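Local coordinates for DUF1611 domain-containing protein (PDB 2OBN) that is of unknown function but joins a Rossmann-like domain to a P-loop NTPase-like domain, and so may bind a nucleotide, at residues Q256-H261 with G303-T308; P277-V282 with I324-L329; D132-P137 with A202-R207; A138-A143 with A212-Q217. The protein carries 2 engineered substitutions. All coordinates share one frame; numbering follows the deposited sequence.

Interactions 1 and 2 belong to the same corner of the P-loop domain. Interaction 1 is core, two strands of the parallel sheet joined by backbone bonds; interaction 2 is surface, two helix ends packing without a hydrogen bond between them, and Ile304 of the first touches Leu279 and Thr327 of the second. Interactions 3 and 4, partly buried and both touching the second subunit, have centres about 26 and 27 Å from that of interaction 1 and follow the linker 132-143. Both use two bridging waters, but interaction 3 adds two salt bridges, while interaction 4 has no direct hydrogen bond and packs through Leu140, alanines and a glycine, with Glu216 and Gln217 alongside.

Interaction 1: residues Q256-H261 with G303-T308; sequences QLVLVH and GIALNT
Strands 256-261 and 303-307 run parallel, their short axes 25° apart and 4.6 Å at closest approach, with Leu259 opposite Ile304, Val260 opposite Ala305 and His261 opposite Leu306. Four backbone bonds alternate along the ladder: Leu259 N to Gly303 O, Ala305 N to Leu259 O, His261 N to Ala305 O, and Asn307 N to His261 O, the last the shortest at 2.7 Å. CA-H...O contacts reinforce it, as from Val260 CA to Ala305 O at 3.3 Å.

On one face Val258, Val260 and Ala305 gather. Ala305 CB lies 4.1 Å from Val258 CG1 and 4.2 Å from Val260 CG2, while Val260 CG1, anti to its own N (chi1 -169°), approaches Ala305 O at 3.5 Å. Helix 166-179 packs here, Thr169 touching all three residues. The other face carries Leu259, Ile304, His261 and Leu306. Ile304 CG2 rests 3.7 Å from Leu259 O. His261 and Leu306 lie side by side and point the same way, Leu306 CD1 meeting the edge of the imidazole near its plane, 3.8 Å from His261 CD2. Across the ring from CD2, ND1 is hydrogen-bonded to Thr160 OG1, and Asn307 ND2 is bonded to Ile164 O.

Helix 279-291 lies against this second face and links the two adjacent strands, completing a beta-alpha-beta unit within the six-stranded parallel sheet of the P-loop NTPase-like domain.

Interaction 2: residues P277-V282 with I324-L329; sequences PPLPEV and IAETGL
Leu279 and Pro280, in the first turn of helix 279-291, meet Glu326 and Thr327 in the last turn of helix 313-327, a helix-end packing on the surface of the P-loop domain. The apolar part is small: Leu279 CB lies 3.8 Å from Thr327 CG2, and the leucine continues inward to Ile304 and His261 of the sheet. Across this contact Glu326 makes only van der Waals contacts. Its extended chain, with CG anti to the backbone N (chi1 -172°), crosses the Pro280 ring at about a right angle, bringing OE2 to 3.7 Å from Pro280 CD and 3.8 Å from Pro278 CB, while Pro280 CG lies 4.0 Å from Glu326 O. A glycine in place of Pro280 would remove the ring and would probably open a gap beside Glu326 CG and CD and leave its chain, then touching mainly Pro278, freer to turn.

Hydrogen bonds stay within each side. Pro278, at the N-cap position, offers its O to Val282 N. Gly328, with positive phi (76°), leaves the other helix, its N still bonded to Ile324 O. An ST turn spans this end: Thr327 OG1, also bonded to Thr323 O, accepts from Leu329 N at 3.2 Å.

Interaction 3: residues D132-P137 with A202-R207; sequences DVRKEP and ALDAVR. With PG4 (tetraethylene glycol), chain H.
Arg134 and Glu136, on the linker leaving the Rossmann-like domain, form salt bridges with Asp204 and Arg207 of the P-loop domain, both side-on with NE and NH2 serving one carboxylate oxygen each. In the first, guanidinium and carboxylate planes stand 30° apart; Arg134 NE reaches Asp204 OD1 at 3.0 Å and NH2 reaches OD2 at 2.9 Å, each oxygen using its syn lone pair. The aliphatic part of Arg134 lies over two methyls, its CG 3.7 Å from Ala202 CB and its CB 3.6 Å from Ala205 CB.

In the second pair Glu136 and Arg207 cross at about a right angle, their carboxylate and guanidinium planes 45° apart. A bend at chi3 (-75°) of Arg207 turns its guanidinium back to Glu136, whose OE1 takes both the NE and the backbone N of Arg207, from opposite faces of the carboxylate. NH2 approaches Glu136 OE2 from above that plane. Tetraethylene glycol, probably from the crystallisation liquor, curls over the guanidinium, its C8 above one face. Two waters join the chains: one donates to Arg134 O and Ala202 O, the other to Glu136 OE1 at 2.8 Å and Ala205 O at 2.7 Å.

Interaction 4: residues A138-A143 with A212-Q217; sequences ANLDVA and AGAVEQ
Leu140 lies on helix 208-222 beside Ala214 and Gln217. Its CB and CG make no close contact with the helix; with CG beside the backbone N (chi1 -67°), the two methyls are the atoms that reach it. CD1 meets Ala214 CB at 3.9 Å; CD2 sits 3.7 Å from both Ala214 CA and Gln217 OE1, the extended Gln217 chain crossing it at about a right angle.

Farther along, the linker backbone comes close to Gly213, whose CA makes a nearly straight CA-H...O contact with Asp141 O at 3.4 Å; Gly213, with no side chain, lets that carbonyl come so near. Two waters fill in the polar links, one accepting from Asp141 N and donating to Gly213 O, the other accepting from the N atoms of Ala143 and Gly213. Ala143 CB then packs on Ala212 CB, 3.7 Å away, and the carboxylate of Glu216 lies against Ala143, its OE1 3.4 Å from Ala143 CA. Glu216 OE2 accepts from the backbone N of Ser144 and Ala146. An alanine in place of Glu216 would remove this acceptor and is likely to leave those two amides without their mate and the chain after Ala143 less firmly held.

The linker thus runs across one side of helix 208-222, while Val215 of that helix packs on Leu248 and Ser252 of helix 245-252.

Interaction 1: residues Q256-H261 with G303-T308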
loop_
_atom_site.group_PDB
_atom_site.type_symbol
_atom_site.label_atom_id
_atom_site.label_comp_id
_atom_site.label_asym_id
_atom_site.label_seq_id
_atom_site.Cartn_x
_atom_site.Cartn_y
_atom_site.Cartn_z
ATOM N N GLN B 256 -20.925 2.898 -3.663
ATOM C CA GLN B 256 -21.031 4.348 -3.427
ATOM C C GLN B 256 -19.892 4.827 -2.526
ATOM O O GLN B 256 -19.374 4.068 -1.698
ATOM C CB GLN B 256 -22.349 4.741 -2.733
ATOM C CG GLN B 256 -23.655 4.468 -3.489
ATOM C CD GLN B 256 -24.073 3.012 -3.491
ATOM O OE1 GLN B 256 -23.717 2.246 -2.592
ATOM N NE2 GLN B 256 -24.826 2.615 -4.513
ATOM N N LEU B 257 -19.512 6.089 -2.703
ATOM C CA LEU B 257 -18.503 6.731 -1.881
ATOM C C LEU B 257 -19.156 7.896 -1.157
ATOM O O LEU B 257 -20.072 8.516 -1.691
ATOM C CB LEU B 257 -17.359 7.280 -2.741
ATOM C CG LEU B 257 -16.567 6.257 -3.576
ATOM C CD1 LEU B 257 -15.590 6.957 -4.520
ATOM C CD2 LEU B 257 -15.842 5.240 -2.703
ATOM N N VAL B 258 -18.701 8.162 0.064
ATOM C CA VAL B 258 -19.123 9.333 0.833
ATOM C C VAL B 258 -17.831 10.078 1.156
ATOM O O VAL B 258 -16.896 9.508 1.748
ATOM C CB VAL B 258 -19.879 8.948 2.126
ATOM C CG1 VAL B 258 -20.141 10.176 2.996
ATOM C CG2 VAL B 258 -21.184 8.245 1.785
ATOM N N LEU B 259 -17.745 11.324 0.713
ATOM C CA LEU B 259 -16.547 12.125 0.915
ATOM C C LEU B 259 -16.635 12.904 2.231
ATOM O O LEU B 259 -17.575 13.646 2.440
ATOM C CB LEU B 259 -16.344 13.086 -0.273
ATOM C CG LEU B 259 -15.143 14.052 -0.232
ATOM C CD1 LEU B 259 -13.827 13.306 -0.064
ATOM C CD2 LEU B 259 -15.100 14.917 -1.480
ATOM N N VAL B 260 -15.648 12.728 3.103
ATOM C CA VAL B 260 -15.611 13.428 4.377
ATOM C C VAL B 260 -14.641 14.614 4.245
ATOM O O VAL B 260 -13.615 14.525 3.571
ATOM C CB VAL B 260 -15.207 12.485 5.532
ATOM C CG1 VAL B 260 -15.421 13.155 6.912
ATOM C CG2 VAL B 260 -15.999 11.177 5.443
ATOM N N HIS B 261 -14.995 15.735 4.865
ATOM C CA HIS B 261 -14.178 16.929 4.805
ATOM C C HIS B 261 -14.439 17.850 5.986
ATOM O O HIS B 261 -15.573 18.007 6.408
ATOM C CB HIS B 261 -14.448 17.639 3.486
ATOM C CG HIS B 261 -13.835 19.001 3.382
ATOM N ND1 HIS B 261 -12.480 19.209 3.218
ATOM C CD2 HIS B 261 -14.406 20.226 3.370
ATOM C CE1 HIS B 261 -12.247 20.505 3.119
ATOM N NE2 HIS B 261 -13.401 21.143 3.219
ATOM N N GLY B 303 -22.493 12.073 -1.755
ATOM C CA GLY B 303 -22.725 13.146 -0.816
ATOM C C GLY B 303 -21.475 13.445 -0.021
ATOM O O GLY B 303 -20.471 12.720 -0.082
ATOM N N ILE B 304 -21.546 14.519 0.742
ATOM C CA ILE B 304 -20.431 14.979 1.510
ATOM C C ILE B 304 -20.783 15.003 2.987
ATOM O O ILE B 304 -21.811 15.546 3.368
ATOM C CB ILE B 304 -19.989 16.379 0.986
ATOM C CG1 ILE B 304 -19.436 16.219 -0.439
ATOM C CG2 ILE B 304 -18.926 17.007 1.911
ATOM C CD1 ILE B 304 -19.177 17.477 -1.161
ATOM N N ALA B 305 -19.932 14.375 3.802
ATOM C CA ALA B 305 -20.046 14.405 5.260
ATOM C C ALA B 305 -19.103 15.516 5.773
ATOM O O ALA B 305 -17.886 15.346 5.863
ATOM C CB ALA B 305 -19.702 13.082 5.854
ATOM N N LEU B 306 -19.689 16.653 6.117
ATOM C CA LEU B 306 -18.933 17.820 6.526
ATOM C C LEU B 306 -18.675 17.847 8.032
ATOM O O LEU B 306 -19.615 17.864 8.824
ATOM C CB LEU B 306 -19.704 19.073 6.090
ATOM C CG LEU B 306 -18.955 20.396 6.037
ATOM C CD1 LEU B 306 -17.823 20.393 4.998
ATOM C CD2 LEU B 306 -19.955 21.512 5.726
ATOM N N ASN B 307 -17.399 17.842 8.424
ATOM C CA ASN B 307 -17.038 17.926 9.834
ATOM C C ASN B 307 -17.026 19.414 10.187
ATOM O O ASN B 307 -16.148 20.165 9.737
ATOM C CB ASN B 307 -15.695 17.216 10.087
ATOM C CG ASN B 307 -15.244 17.259 11.555
ATOM O OD1 ASN B 307 -15.730 18.051 12.344
ATOM N ND2 ASN B 307 -14.281 16.402 11.905
ATOM N N THR B 308 -18.032 19.824 10.967
ATOM C CA THR B 308 -18.211 21.206 11.403
ATOM C C THR B 308 -18.056 21.382 12.912
ATOM O O THR B 308 -18.411 22.424 13.437
ATOM C CB THR B 308 -19.637 21.703 11.067
ATOM O OG1 THR B 308 -20.600 20.993 11.868
ATOM C CG2 THR B 308 -19.970 21.546 9.575
#

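Interaction 2: residues P277-V282 with I324-L329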
loop_
_atom_site.group_PDB
_atom_site.type_symbol
_atom_site.label_atom_id
_atom_site.label_comp_id
_atom_site.label_asym_id
_atom_site.label_seq_id
_atom_site.Cartn_x
_atom_site.Cartn_y
_atom_site.Cartn_z
ATOM N N PRO B 277 -7.552 20.704 -2.843
ATOM C CA PRO B 277 -8.271 21.398 -3.915
ATOM C C PRO B 277 -9.762 21.655 -3.586
ATOM O O PRO B 277 -10.291 21.115 -2.596
ATOM C CB PRO B 277 -8.179 20.420 -5.100
ATOM C CG PRO B 277 -7.174 19.370 -4.717
ATOM C CD PRO B 277 -7.109 19.351 -3.238
ATOM N N PRO B 278 -10.443 22.473 -4.405
ATOM C CA PRO B 278 -11.875 22.654 -4.182
ATOM C C PRO B 278 -12.549 21.289 -4.253
ATOM O O PRO B 278 -12.046 20.417 -4.955
ATOM C CB PRO B 278 -12.310 23.521 -5.358
ATOM C CG PRO B 278 -11.062 24.249 -5.783
ATOM C CD PRO B 278 -9.950 23.258 -5.551
ATOM N N LEU B 279 -13.669 21.119 -3.552
ATOM C CA LEU B 279 -14.348 19.822 -3.475
ATOM C C LEU B 279 -14.773 19.195 -4.801
ATOM O O LEU B 279 -14.674 17.978 -4.928
ATOM C CB LEU B 279 -15.514 19.859 -2.474
ATOM C CG LEU B 279 -15.092 19.966 -0.990
ATOM C CD1 LEU B 279 -16.304 20.047 -0.062
ATOM C CD2 LEU B 279 -14.211 18.793 -0.559
ATOM N N PRO B 280 -15.238 20.001 -5.791
ATOM C CA PRO B 280 -15.555 19.397 -7.094
ATOM C C PRO B 280 -14.348 18.669 -7.706
ATOM O O PRO B 280 -14.519 17.623 -8.325
ATOM C CB PRO B 280 -15.943 20.607 -7.964
ATOM C CG PRO B 280 -16.420 21.604 -7.028
ATOM C CD PRO B 280 -15.528 21.446 -5.809
ATOM N N GLU B 281 -13.149 19.226 -7.526
ATOM C CA GLU B 281 -11.923 18.575 -8.015
ATOM C C GLU B 281 -11.596 17.312 -7.239
ATOM O O GLU B 281 -11.135 16.338 -7.823
ATOM C CB GLU B 281 -10.715 19.540 -8.003
ATOM C CG GLU B 281 -10.776 20.599 -9.095
ATOM C CD GLU B 281 -10.840 19.961 -10.465
ATOM O OE1 GLU B 281 -9.947 19.146 -10.789
ATOM O OE2 GLU B 281 -11.799 20.250 -11.213
ATOM N N VAL B 282 -11.823 17.337 -5.928
ATOM C CA VAL B 282 -11.564 16.173 -5.087
ATOM C C VAL B 282 -12.565 15.062 -5.474
ATOM O O VAL B 282 -12.204 13.884 -5.531
ATOM C CB VAL B 282 -11.655 16.516 -3.555
ATOM C CG1 VAL B 282 -11.406 15.281 -2.705
ATOM C CG2 VAL B 282 -10.673 17.634 -3.162
ATOM N N ILE B 324 -23.223 22.332 -0.447
ATOM C CA ILE B 324 -24.240 21.856 -1.379
ATOM C C ILE B 324 -24.257 22.719 -2.648
ATOM O O ILE B 324 -24.371 22.211 -3.770
ATOM C CB ILE B 324 -25.637 21.883 -0.711
ATOM C CG1 ILE B 324 -25.692 20.813 0.380
ATOM C CG2 ILE B 324 -26.754 21.683 -1.747
ATOM C CD1 ILE B 324 -26.899 20.898 1.312
ATOM N N ALA B 325 -24.180 24.030 -2.458
ATOM C CA ALA B 325 -24.168 24.954 -3.585
ATOM C C ALA B 325 -22.929 24.696 -4.442
ATOM O O ALA B 325 -23.026 24.563 -5.663
ATOM C CB ALA B 325 -24.204 26.396 -3.100
ATOM N N GLU B 326 -21.773 24.580 -3.800
ATOM C CA GLU B 326 -20.534 24.368 -4.537
ATOM C C GLU B 326 -20.480 23.051 -5.302
ATOM O O GLU B 326 -20.063 23.028 -6.455
ATOM C CB GLU B 326 -19.337 24.410 -3.595
ATOM C CG GLU B 326 -17.984 24.384 -4.332
ATOM C CD GLU B 326 -16.815 24.258 -3.407
ATOM O OE1 GLU B 326 -17.022 23.861 -2.244
ATOM O OE2 GLU B 326 -15.682 24.544 -3.845
ATOM N N THR B 327 -20.913 21.970 -4.659
ATOM C CA THR B 327 -20.795 20.615 -5.219
ATOM C C THR B 327 -22.012 20.046 -5.918
ATOM O O THR B 327 -21.882 19.149 -6.745
ATOM C CB THR B 327 -20.438 19.630 -4.096
ATOM O OG1 THR B 327 -21.536 19.524 -3.173
ATOM C CG2 THR B 327 -19.182 20.103 -3.372
ATOM N N GLY B 328 -23.193 20.544 -5.567
ATOM C CA GLY B 328 -24.440 20.047 -6.117
ATOM C C GLY B 328 -24.857 18.705 -5.529
ATOM O O GLY B 328 -25.753 18.056 -6.070
ATOM N N LEU B 329 -24.231 18.298 -4.416
ATOM C CA LEU B 329 -24.523 17.021 -3.776
ATOM C C LEU B 329 -25.118 17.189 -2.381
ATOM O O LEU B 329 -24.885 18.219 -1.721
ATOM C CB LEU B 329 -23.228 16.208 -3.600
ATOM C CG LEU B 329 -22.513 15.718 -4.854
ATOM C CD1 LEU B 329 -21.192 15.091 -4.472
ATOM C CD2 LEU B 329 -23.395 14.740 -5.619
#

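Interaction 3: residues D132-P137 with A202-R207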
loop_
_atom_site.group_PDB
_atom_site.type_symbol
_atom_site.label_atom_id
_atom_site.label_comp_id
_atom_site.label_asym_id
_atom_site.label_seq_id
_atom_site.Cartn_x
_atom_site.Cartn_y
_atom_site.Cartn_z
ATOM N N ASP B 132 -0.978 -7.442 19.609
ATOM C CA ASP B 132 -0.425 -6.500 18.648
ATOM C C ASP B 132 -1.446 -6.432 17.528
ATOM O O ASP B 132 -1.444 -7.247 16.590
ATOM C CB ASP B 132 0.949 -6.962 18.143
ATOM C CG ASP B 132 2.000 -6.968 19.242
ATOM O OD1 ASP B 132 1.987 -6.046 20.089
ATOM O OD2 ASP B 132 2.866 -7.868 19.243
ATOM N N VAL B 133 -2.339 -5.460 17.671
ATOM C CA VAL B 133 -3.456 -5.252 16.761
ATOM C C VAL B 133 -3.020 -5.105 15.311
ATOM O O VAL B 133 -3.668 -5.652 14.428
ATOM C CB VAL B 133 -4.270 -3.993 17.184
ATOM C CG1 VAL B 133 -5.414 -3.695 16.185
ATOM C CG2 VAL B 133 -4.795 -4.158 18.610
ATOM N N ARG B 134 -1.911 -4.400 15.071
ATOM C CA ARG B 134 -1.442 -4.197 13.703
ATOM C C ARG B 134 -0.830 -5.412 12.988
ATOM O O ARG B 134 -0.453 -5.299 11.832
ATOM C CB ARG B 134 -0.522 -2.968 13.612
ATOM C CG ARG B 134 -1.278 -1.684 13.323
ATOM C CD ARG B 134 -0.388 -0.475 13.478
ATOM N NE ARG B 134 -0.921 0.736 12.849
ATOM C CZ ARG B 134 -0.712 1.984 13.286
ATOM N NH1 ARG B 134 -0.080 2.234 14.423
ATOM N NH2 ARG B 134 -1.208 3.009 12.616
ATOM N N LYS B 135 -0.747 -6.571 13.641
ATOM C CA LYS B 135 -0.184 -7.765 12.992
ATOM C C LYS B 135 -1.027 -8.136 11.760
ATOM O O LYS B 135 -2.250 -8.168 11.828
ATOM C CB LYS B 135 -0.103 -8.935 13.982
ATOM C CG LYS B 135 0.606 -10.165 13.441
ATOM C CD LYS B 135 0.749 -11.241 14.519
ATOM C CE LYS B 135 1.392 -12.504 13.944
ATOM N NZ LYS B 135 1.696 -13.513 15.015
ATOM N N GLU B 136 -0.362 -8.399 10.641
ATOM C CA GLU B 136 -1.040 -8.691 9.379
ATOM C C GLU B 136 -1.870 -9.974 9.457
ATOM O O GLU B 136 -1.408 -10.973 10.002
ATOM C CB GLU B 136 0.003 -8.801 8.255
ATOM C CG GLU B 136 -0.574 -9.046 6.885
ATOM C CD GLU B 136 0.461 -9.021 5.774
ATOM O OE1 GLU B 136 1.315 -8.105 5.736
ATOM O OE2 GLU B 136 0.376 -9.910 4.902
ATOM N N PRO B 137 -3.106 -9.954 8.930
ATOM C CA PRO B 137 -3.858 -11.214 8.935
ATOM C C PRO B 137 -3.152 -12.313 8.134
ATOM O O PRO B 137 -2.375 -12.034 7.211
ATOM C CB PRO B 137 -5.179 -10.845 8.259
ATOM C CG PRO B 137 -5.281 -9.369 8.360
ATOM C CD PRO B 137 -3.883 -8.856 8.334
ATOM N N ALA B 202 -6.047 -4.005 10.286
ATOM C CA ALA B 202 -5.303 -2.750 10.380
ATOM C C ALA B 202 -4.533 -2.626 9.064
ATOM O O ALA B 202 -3.365 -2.992 8.981
ATOM C CB ALA B 202 -4.363 -2.765 11.551
ATOM N N LEU B 203 -5.211 -2.110 8.044
ATOM C CA LEU B 203 -4.668 -2.042 6.686
ATOM C C LEU B 203 -3.333 -1.334 6.514
ATOM O O LEU B 203 -2.536 -1.757 5.679
ATOM C CB LEU B 203 -5.690 -1.390 5.759
ATOM C CG LEU B 203 -5.380 -1.373 4.266
ATOM C CD1 LEU B 203 -5.284 -2.785 3.730
ATOM C CD2 LEU B 203 -6.447 -0.585 3.518
ATOM N N ASP B 204 -3.053 -0.293 7.302
ATOM C CA ASP B 204 -1.793 0.454 7.120
ATOM C C ASP B 204 -0.533 -0.309 7.530
ATOM O O ASP B 204 0.583 0.134 7.246
ATOM C CB ASP B 204 -1.846 1.856 7.742
ATOM C CG ASP B 204 -1.827 1.858 9.271
ATOM O OD1 ASP B 204 -1.658 0.818 9.919
ATOM O OD2 ASP B 204 -1.980 2.960 9.832
ATOM N N ALA B 205 -0.726 -1.439 8.211
ATOM C CA ALA B 205 0.356 -2.336 8.603
ATOM C C ALA B 205 0.445 -3.560 7.687
ATOM O O ALA B 205 1.273 -4.447 7.924
ATOM C CB ALA B 205 0.147 -2.783 10.029
ATOM N N VAL B 206 -0.429 -3.646 6.678
ATOM C CA VAL B 206 -0.389 -4.762 5.724
ATOM C C VAL B 206 0.626 -4.433 4.622
ATOM O O VAL B 206 0.767 -3.266 4.216
ATOM C CB VAL B 206 -1.777 -5.035 5.090
ATOM C CG1 VAL B 206 -1.695 -6.158 4.032
ATOM C CG2 VAL B 206 -2.795 -5.408 6.164
ATOM N N ARG B 207 1.343 -5.452 4.145
ATOM C CA ARG B 207 2.310 -5.248 3.058
ATOM C C ARG B 207 1.556 -4.828 1.806
ATOM O O ARG B 207 0.438 -5.296 1.567
ATOM C CB ARG B 207 3.111 -6.524 2.780
ATOM C CG ARG B 207 4.102 -6.888 3.876
ATOM C CD ARG B 207 4.627 -8.301 3.694
ATOM N NE ARG B 207 3.633 -9.306 4.068
ATOM C CZ ARG B 207 3.833 -10.624 4.038
ATOM N NH1 ARG B 207 4.979 -11.136 3.622
ATOM N NH2 ARG B 207 2.867 -11.448 4.410
HETATM O O1 PG4 H . -0.540 -12.753 5.126
HETATM C C1 PG4 H . 0.132 -13.918 4.611
HETATM C C2 PG4 H . 0.507 -13.719 3.143
HETATM O O2 PG4 H . 1.358 -14.778 2.679
HETATM C C3 PG4 H . 2.754 -14.473 2.505
HETATM C C4 PG4 H . 3.554 -15.042 3.677
HETATM O O3 PG4 H . 4.713 -14.260 3.970
HETATM C C5 PG4 H . 5.372 -14.650 5.182
HETATM C C6 PG4 H . 6.086 -13.470 5.840
HETATM O O4 PG4 H . 5.123 -12.635 6.490
HETATM C C7 PG4 H . 5.684 -11.729 7.449
HETATM C C8 PG4 H . 4.818 -10.474 7.584
HETATM O O5 PG4 H . 3.436 -10.820 7.752
HETATM O O HOH W 1 -2.392 -5.431 9.796
HETATM O O HOH W 2 2.856 -6.520 7.404
#

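Interaction 4: residues A138-A143 with A212-Q217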
loop_
_atom_site.group_PDB
_atom_site.type_symbol
_atom_site.label_atom_id
_atom_site.label_comp_id
_atom_site.label_asym_id
_atom_site.label_seq_id
_atom_site.Cartn_x
_atom_site.Cartn_y
_atom_site.Cartn_z
ATOM N N ALA B 138 -3.419 -13.554 8.495
ATOM C CA ALA B 138 -2.819 -14.689 7.818
ATOM C C ALA B 138 -3.539 -15.045 6.515
ATOM O O ALA B 138 -4.705 -14.700 6.310
ATOM C CB ALA B 138 -2.837 -15.894 8.747
ATOM N N ASN B 139 -2.819 -15.765 5.660
ATOM C CA ASN B 139 -3.356 -16.314 4.416
ATOM C C ASN B 139 -3.937 -15.292 3.461
ATOM O O ASN B 139 -5.009 -15.501 2.893
ATOM C CB ASN B 139 -4.409 -17.396 4.728
ATOM C CG ASN B 139 -3.873 -18.492 5.650
ATOM O OD1 ASN B 139 -4.558 -18.913 6.584
ATOM N ND2 ASN B 139 -2.636 -18.939 5.404
ATOM N N LEU B 140 -3.230 -14.186 3.280
ATOM C CA LEU B 140 -3.665 -13.179 2.343
ATOM C C LEU B 140 -3.190 -13.567 0.957
ATOM O O LEU B 140 -2.168 -14.237 0.803
ATOM C CB LEU B 140 -3.120 -11.814 2.723
ATOM C CG LEU B 140 -3.688 -11.243 4.021
ATOM C CD1 LEU B 140 -3.082 -9.872 4.272
ATOM C CD2 LEU B 140 -5.228 -11.166 3.965
ATOM N N ASP B 141 -3.966 -13.181 -0.050
ATOM C CA ASP B 141 -3.608 -13.448 -1.435
ATOM C C ASP B 141 -3.780 -12.120 -2.153
ATOM O O ASP B 141 -4.108 -11.118 -1.511
ATOM C CB ASP B 141 -4.508 -14.530 -2.041
ATOM C CG ASP B 141 -3.808 -15.334 -3.142
ATOM O OD1 ASP B 141 -2.616 -15.061 -3.434
ATOM O OD2 ASP B 141 -4.448 -16.247 -3.715
ATOM N N VAL B 142 -3.527 -12.100 -3.461
ATOM C CA VAL B 142 -3.704 -10.892 -4.247
ATOM C C VAL B 142 -5.206 -10.771 -4.549
ATOM O O VAL B 142 -5.885 -11.779 -4.755
ATOM C CB VAL B 142 -2.813 -10.908 -5.511
ATOM C CG1 VAL B 142 -3.079 -9.677 -6.378
ATOM C CG2 VAL B 142 -1.336 -10.942 -5.089
ATOM N N ALA B 143 -5.733 -9.548 -4.520
ATOM C CA ALA B 143 -7.161 -9.335 -4.790
ATOM C C ALA B 143 -7.445 -9.418 -6.289
ATOM O O ALA B 143 -6.570 -9.121 -7.112
ATOM C CB ALA B 143 -7.602 -8.020 -4.258
ATOM N N ALA B 212 -4.856 -4.886 -0.931
ATOM C CA ALA B 212 -6.164 -5.002 -1.560
ATOM C C ALA B 212 -6.811 -6.329 -1.186
ATOM O O ALA B 212 -8.025 -6.399 -0.963
ATOM C CB ALA B 212 -6.033 -4.877 -3.080
ATOM N N GLY B 213 -5.992 -7.373 -1.100
ATOM C CA GLY B 213 -6.449 -8.729 -0.752
ATOM C C GLY B 213 -6.968 -8.791 0.673
ATOM O O GLY B 213 -7.899 -9.535 0.971
ATOM N N ALA B 214 -6.373 -7.981 1.549
ATOM C CA ALA B 214 -6.793 -7.917 2.942
ATOM C C ALA B 214 -8.193 -7.324 3.024
ATOM O O ALA B 214 -9.002 -7.744 3.829
ATOM C CB ALA B 214 -5.800 -7.063 3.766
ATOM N N VAL B 215 -8.457 -6.322 2.193
ATOM C CA VAL B 215 -9.776 -5.670 2.163
ATOM C C VAL B 215 -10.783 -6.613 1.496
ATOM O O VAL B 215 -11.862 -6.853 2.031
ATOM C CB VAL B 215 -9.727 -4.300 1.419
ATOM C CG1 VAL B 215 -11.120 -3.683 1.310
ATOM C CG2 VAL B 215 -8.772 -3.336 2.125
ATOM N N GLU B 216 -10.411 -7.168 0.349
ATOM C CA GLU B 216 -11.287 -8.087 -0.360
ATOM C C GLU B 216 -11.727 -9.251 0.534
ATOM O O GLU B 216 -12.894 -9.595 0.584
ATOM C CB GLU B 216 -10.582 -8.634 -1.599
ATOM C CG GLU B 216 -11.441 -9.503 -2.454
ATOM C CD GLU B 216 -10.703 -10.015 -3.656
ATOM O OE1 GLU B 216 -9.839 -10.901 -3.493
ATOM O OE2 GLU B 216 -11.008 -9.562 -4.772
ATOM N N GLN B 217 -10.773 -9.837 1.239
ATOM C CA GLN B 217 -11.040 -10.973 2.112
ATOM C C GLN B 217 -12.102 -10.669 3.175
ATOM O O GLN B 217 -12.996 -11.469 3.398
ATOM C CB GLN B 217 -9.741 -11.411 2.788
ATOM C CG GLN B 217 -9.791 -12.759 3.425
ATOM C CD GLN B 217 -8.621 -12.964 4.369
ATOM O OE1 GLN B 217 -8.459 -12.210 5.348
ATOM N NE2 GLN B 217 -7.805 -13.994 4.095
HETATM O O HOH W 3 -6.792 -12.360 0.289
HETATM O O HOH W 4 -3.558 -7.671 -2.989
#